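PDB 4QMK: type III secretion system effector protein ExoU from Pseudomonas fluorescens, which probably acts as a patatin-like phospholipase toxin delivered by type III secretion and brought to the plasma membrane by a phosphatidylinositol 4,5-bisphosphate-binding domain. Local coordinates for residues A[523-528]-A[565-570]; A[537-542]-A[558-563]. One frame throughout, in Å; residues are numbered along the deposited sequence.

Interaction 1 of 2, residues A[523-528]-A[565-570]; sequences LGKRLN and QKRDIG
Arg567 reaches from helix 555-585 to the last turn of helix 517-526 and the residues that follow it, where its guanidinium meets Asn528 and Lys525. Its CB points at the opposing segment. With CG anti to the carbonyl carbon (chi1 -79°) and the chain extended from CG to NE, the charged group is carried across a gap of 9.1 Å between the CA atoms of Arg567 and Asn528. NE forms a salt bridge with Glu563, one turn earlier on its own helix. Beyond it, one face of the guanidinium lies against the CB of Asn528, with NH1 of Arg567 3.5 Å from that carbon. Arg567 NH2 comes within 4.0 Å of Lys525 CD, the two side chains crossing at about a right angle. At the edge of the guanidinium, in its plane, sits water 1: it accepts from Arg567 NH2 at 2.8 Å and donates to Lys525 O at 2.6 Å. Asn528 ND2 donates to Gly524 O at 2.9 Å and also bonds to Ala560 O of helix 555-585. The contact thus joins the last turn of helix 517-526 to the side of helix 555-585, with Pro323 also against Arg567 and helix 464-491 packed on Leu523 and Leu527.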
loop_
_atom_site.group_PDB
_atom_site.type_symbol
_atom_site.label_atom_id
_atom_site.label_comp_id
_atom_site.label_asym_id
_atom_site.label_seq_id
_atom_site.Cartn_x
_atom_site.Cartn_y
_atom_site.Cartn_z
ATOM N N LEU A 523 16.454 -7.550 31.283
ATOM C CA LEU A 523 15.010 -7.549 31.185
ATOM C C LEU A 523 14.597 -6.554 30.157
ATOM O O LEU A 523 13.598 -6.758 29.460
ATOM C CB LEU A 523 14.379 -7.169 32.526
ATOM C CG LEU A 523 14.625 -8.222 33.601
ATOM C CD1 LEU A 523 14.537 -7.573 34.934
ATOM C CD2 LEU A 523 13.633 -9.375 33.446
ATOM N N GLY A 524 15.321 -5.440 30.101
ATOM C CA GLY A 524 15.022 -4.420 29.108
ATOM C C GLY A 524 15.172 -4.937 27.667
ATOM O O GLY A 524 14.405 -4.565 26.779
ATOM N N LYS A 525 16.154 -5.808 27.446
ATOM C CA LYS A 525 16.304 -6.456 26.147
ATOM C C LYS A 525 15.118 -7.323 25.897
ATOM O O LYS A 525 14.653 -7.403 24.780
ATOM C CB LYS A 525 17.513 -7.393 26.047
ATOM C CG LYS A 525 18.887 -6.903 26.458
ATOM C CD LYS A 525 19.396 -5.838 25.589
ATOM C CE LYS A 525 20.729 -5.329 26.114
ATOM N NZ LYS A 525 21.772 -6.355 25.958
ATOM N N ARG A 526 14.654 -8.053 26.911
ATOM C CA ARG A 526 13.511 -9.025 26.682
ATOM C C ARG A 526 12.268 -8.309 26.291
ATOM O O ARG A 526 11.482 -8.809 25.491
ATOM C CB ARG A 526 13.235 -9.890 27.884
ATOM C CG ARG A 526 14.394 -10.788 28.326
ATOM C CD ARG A 526 14.963 -11.745 27.288
ATOM N NE ARG A 526 15.601 -11.211 26.054
ATOM C CZ ARG A 526 16.865 -10.799 25.918
ATOM N NH1 ARG A 526 17.303 -10.437 24.705
ATOM N NH2 ARG A 526 17.692 -10.721 26.965
ATOM N N LEU A 527 12.130 -7.089 26.797
ATOM C CA LEU A 527 11.027 -6.241 26.381
ATOM C C LEU A 527 11.123 -5.846 24.922
ATOM O O LEU A 527 10.114 -5.338 24.403
ATOM C CB LEU A 527 10.919 -4.975 27.250
ATOM C CG LEU A 527 10.057 -5.123 28.466
ATOM C CD1 LEU A 527 10.576 -6.215 29.349
ATOM C CD2 LEU A 527 10.038 -3.853 29.261
ATOM N N ASN A 528 12.312 -5.977 24.293
ATOM C CA ASN A 528 12.484 -5.654 22.857
ATOM C C ASN A 528 12.362 -6.907 21.952
ATOM O O ASN A 528 12.733 -6.866 20.788
ATOM C CB ASN A 528 13.806 -4.940 22.533
ATOM C CG ASN A 528 13.825 -3.474 22.960
ATOM O OD1 ASN A 528 13.598 -2.580 22.147
ATOM N ND2 ASN A 528 14.154 -3.217 24.204
ATOM N N GLN A 565 15.893 2.460 21.048
ATOM C CA GLN A 565 16.450 3.543 20.279
ATOM C C GLN A 565 17.818 3.128 19.725
ATOM O O GLN A 565 18.149 3.391 18.569
ATOM C CB GLN A 565 16.442 4.818 21.127
ATOM C CG GLN A 565 15.006 5.350 21.294
ATOM C CD GLN A 565 14.772 6.404 22.406
ATOM O OE1 GLN A 565 15.605 6.616 23.303
ATOM N NE2 GLN A 565 13.576 7.027 22.373
ATOM N N LYS A 566 18.573 2.375 20.507
ATOM C CA LYS A 566 19.843 1.831 20.047
ATOM C C LYS A 566 19.642 0.926 18.813
ATOM O O LYS A 566 20.364 1.040 17.846
ATOM C CB LYS A 566 20.528 1.087 21.193
ATOM C CG LYS A 566 21.856 0.400 20.887
ATOM C CD LYS A 566 22.502 -0.054 22.187
ATOM C CE LYS A 566 23.760 -0.882 21.965
ATOM N NZ LYS A 566 23.447 -2.149 21.256
ATOM N N ARG A 567 18.661 0.035 18.867
ATOM C CA ARG A 567 18.358 -0.859 17.756
ATOM C C ARG A 567 17.883 -0.124 16.524
ATOM O O ARG A 567 18.269 -0.497 15.391
ATOM C CB ARG A 567 17.334 -1.886 18.150
ATOM C CG ARG A 567 17.970 -3.001 18.944
ATOM C CD ARG A 567 17.011 -4.109 19.380
ATOM N NE ARG A 567 17.634 -4.826 20.505
ATOM C CZ ARG A 567 17.194 -5.962 20.997
ATOM N NH1 ARG A 567 16.112 -6.537 20.504
ATOM N NH2 ARG A 567 17.829 -6.513 22.007
ATOM N N ASP A 568 17.077 0.932 16.752
ATOM C CA ASP A 568 16.579 1.722 15.679
ATOM C C ASP A 568 17.779 2.325 14.885
ATOM O O ASP A 568 17.854 2.153 13.707
ATOM C CB ASP A 568 15.626 2.793 16.172
ATOM C CG ASP A 568 14.234 2.237 16.552
ATOM O OD1 ASP A 568 13.880 1.108 16.141
ATOM O OD2 ASP A 568 13.449 2.934 17.268
ATOM N N ILE A 569 18.717 2.953 15.568
ATOM C CA ILE A 569 19.849 3.597 14.938
ATOM C C ILE A 569 20.613 2.579 14.198
ATOM O O ILE A 569 21.022 2.801 13.076
ATOM C CB ILE A 569 20.792 4.231 15.966
ATOM C CG1 ILE A 569 20.077 5.328 16.726
ATOM C CG2 ILE A 569 22.049 4.825 15.300
ATOM C CD1 ILE A 569 19.600 6.474 15.852
ATOM N N GLY A 570 20.781 1.429 14.806
ATOM C CA GLY A 570 21.428 0.301 14.121
ATOM C C GLY A 570 20.742 0.012 12.783
ATOM O O GLY A 570 21.387 -0.147 11.797
HETATM O O HOH W 1 15.820 -8.314 22.666
#

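Interaction 2 of 2, residues A[537-542]-A[558-563]; sequences QLLQVG and TSAVAE
Leu539 and Val561 bury the most surface where helix 533-544 meets helix 555-585, and Gly542 and Ala560 complete the contact with little or no side chain of their own. The CA atoms of Leu539 and Val561 are 6.0 Å apart, the closest such pair between the segments. The branch of Leu539 that does the touching is CD2. Its chi1 of -72° sets the direction of the branch point, and chi2, which puts CD1 anti to CA (177°), leaves CD2 as the methyl turned to the facing helix, where Leu539 CD2 lies 3.6 Å from the CB of Ala560. The same methyl passes alongside Val561, with Leu539 CD2 4.2 Å from Val561 CG2, so that one leucine branch bears on two successive residues.

Val561 uses CG2 for its second contact as well. Val561 CG2 lies against the backbone of Gly542, 3.8 Å from Gly542 C and nearly as close to its CA. Gly542, having no side chain, lets the valine methyl rest directly on the main chain. The interface within the two segments is apolar. On helix 555-585, Leu557 just before the segment and Met564 just after it also touch Leu539, continuing the apolar surface.

The local axes approach to 9.3 Å and cross at -96°, close to perpendicular. Two consecutive helices, joined by a connection that is partly not modelled, here pack almost at right angles through small residues and branched aliphatic side chains, as in orthogonal helix packing within all-helical domains. The contact belongs to the helical C-terminal region of ExoU.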
loop_
_atom_site.group_PDB
_atom_site.type_symbol
_atom_site.label_atom_id
_atom_site.label_comp_id
_atom_site.label_asym_id
_atom_site.label_seq_id
_atom_site.Cartn_x
_atom_site.Cartn_y
_atom_site.Cartn_z
ATOM N N GLN A 537 3.960 -1.802 21.900
ATOM C CA GLN A 537 3.085 -0.662 22.275
ATOM C C GLN A 537 3.590 -0.004 23.551
ATOM O O GLN A 537 3.579 1.224 23.676
ATOM C CB GLN A 537 1.658 -1.066 22.601
ATOM C CG GLN A 537 0.880 -1.835 21.581
ATOM C CD GLN A 537 -0.495 -2.211 22.132
ATOM O OE1 GLN A 537 -0.879 -3.392 22.123
ATOM N NE2 GLN A 537 -1.220 -1.221 22.657
ATOM N N LEU A 538 3.973 -0.836 24.518
ATOM C CA LEU A 538 4.456 -0.321 25.778
ATOM C C LEU A 538 5.721 0.471 25.531
ATOM O O LEU A 538 5.889 1.548 26.107
ATOM C CB LEU A 538 4.693 -1.428 26.796
ATOM C CG LEU A 538 5.282 -0.875 28.093
ATOM C CD1 LEU A 538 4.367 0.103 28.801
ATOM C CD2 LEU A 538 5.665 -2.015 29.004
ATOM N N LEU A 539 6.605 -0.035 24.670
ATOM C CA LEU A 539 7.834 0.741 24.353
ATOM C C LEU A 539 7.527 2.087 23.738
ATOM O O LEU A 539 8.221 3.064 24.020
ATOM C CB LEU A 539 8.788 -0.027 23.466
ATOM C CG LEU A 539 9.491 -1.180 24.179
ATOM C CD1 LEU A 539 10.372 -1.925 23.205
ATOM C CD2 LEU A 539 10.296 -0.675 25.341
ATOM N N GLN A 540 6.482 2.164 22.923
ATOM C CA GLN A 540 6.102 3.479 22.347
ATOM C C GLN A 540 5.688 4.442 23.449
ATOM O O GLN A 540 6.164 5.568 23.497
ATOM C CB GLN A 540 4.985 3.345 21.313
ATOM C CG GLN A 540 5.364 2.508 20.086
ATOM C CD GLN A 540 6.695 2.942 19.462
ATOM O OE1 GLN A 540 7.011 4.139 19.397
ATOM N NE2 GLN A 540 7.492 1.966 19.024
ATOM N N VAL A 541 4.820 3.975 24.348
ATOM C CA VAL A 541 4.375 4.781 25.468
ATOM C C VAL A 541 5.586 5.250 26.246
ATOM O O VAL A 541 5.688 6.402 26.613
ATOM C CB VAL A 541 3.490 3.979 26.450
ATOM C CG1 VAL A 541 3.224 4.826 27.699
ATOM C CG2 VAL A 541 2.186 3.545 25.799
ATOM N N GLY A 542 6.501 4.328 26.510
ATOM C CA GLY A 542 7.714 4.652 27.249
ATOM C C GLY A 542 8.465 5.780 26.591
ATOM O O GLY A 542 8.907 6.700 27.266
ATOM N N THR A 558 12.720 2.355 31.177
ATOM C CA THR A 558 13.673 3.342 30.711
ATOM C C THR A 558 14.783 2.648 29.935
ATOM O O THR A 558 15.271 3.155 28.927
ATOM C CB THR A 558 14.317 4.042 31.922
ATOM O OG1 THR A 558 13.279 4.627 32.694
ATOM C CG2 THR A 558 15.306 5.098 31.525
ATOM N N SER A 559 15.209 1.495 30.450
ATOM C CA SER A 559 16.310 0.754 29.877
ATOM C C SER A 559 15.937 0.163 28.549
ATOM O O SER A 559 16.740 0.214 27.599
ATOM C CB SER A 559 16.701 -0.352 30.793
ATOM O OG SER A 559 17.916 -0.924 30.419
ATOM N N ALA A 560 14.733 -0.391 28.489
ATOM C CA ALA A 560 14.242 -1.043 27.307
ATOM C C ALA A 560 14.038 -0.004 26.219
ATOM O O ALA A 560 14.293 -0.279 25.057
ATOM C CB ALA A 560 12.938 -1.720 27.609
ATOM N N VAL A 561 13.648 1.214 26.622
ATOM C CA VAL A 561 13.428 2.324 25.695
ATOM C C VAL A 561 14.742 2.767 25.078
ATOM O O VAL A 561 14.793 3.044 23.885
ATOM C CB VAL A 561 12.753 3.516 26.402
ATOM C CG1 VAL A 561 12.855 4.821 25.622
ATOM C CG2 VAL A 561 11.300 3.180 26.660
ATOM N N ALA A 562 15.786 2.884 25.904
ATOM C CA ALA A 562 17.125 3.200 25.421
ATOM C C ALA A 562 17.639 2.058 24.483
ATOM O O ALA A 562 18.279 2.309 23.477
ATOM C CB ALA A 562 18.073 3.405 26.587
ATOM N N GLU A 563 17.328 0.817 24.817
ATOM C CA GLU A 563 17.697 -0.311 23.958
ATOM C C GLU A 563 16.942 -0.257 22.609
ATOM O O GLU A 563 17.504 -0.570 21.570
ATOM C CB GLU A 563 17.401 -1.600 24.659
ATOM C CG GLU A 563 17.714 -2.855 23.881
ATOM C CD GLU A 563 19.149 -3.034 23.464
ATOM O OE1 GLU A 563 19.342 -3.751 22.453
ATOM O OE2 GLU A 563 20.055 -2.489 24.111
#

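Both contacts use neighbouring turns of helix 555-585, which receives the last turn of helix 517-526 in interaction 1 and helix 533-544 in interaction 2. Their centres are about 8 Å apart. Each is partly buried: Asn528 in interaction 1 and Leu539 and Ala560 in interaction 2 are buried, while Lys525, Arg567, Gly542 and Val561 keep some exposure. Interaction 1 relies on a long charged side chain and a bridging water, whereas interaction 2 is wholly apolar and brings the backbones much closer. Asn528 joins them, its OD1 packing against Leu539. Glu563, within segment 558-563, ties that segment to Arg567 and Lys525. Along the chain, interaction 2 is nested inside the loop closed by interaction 1.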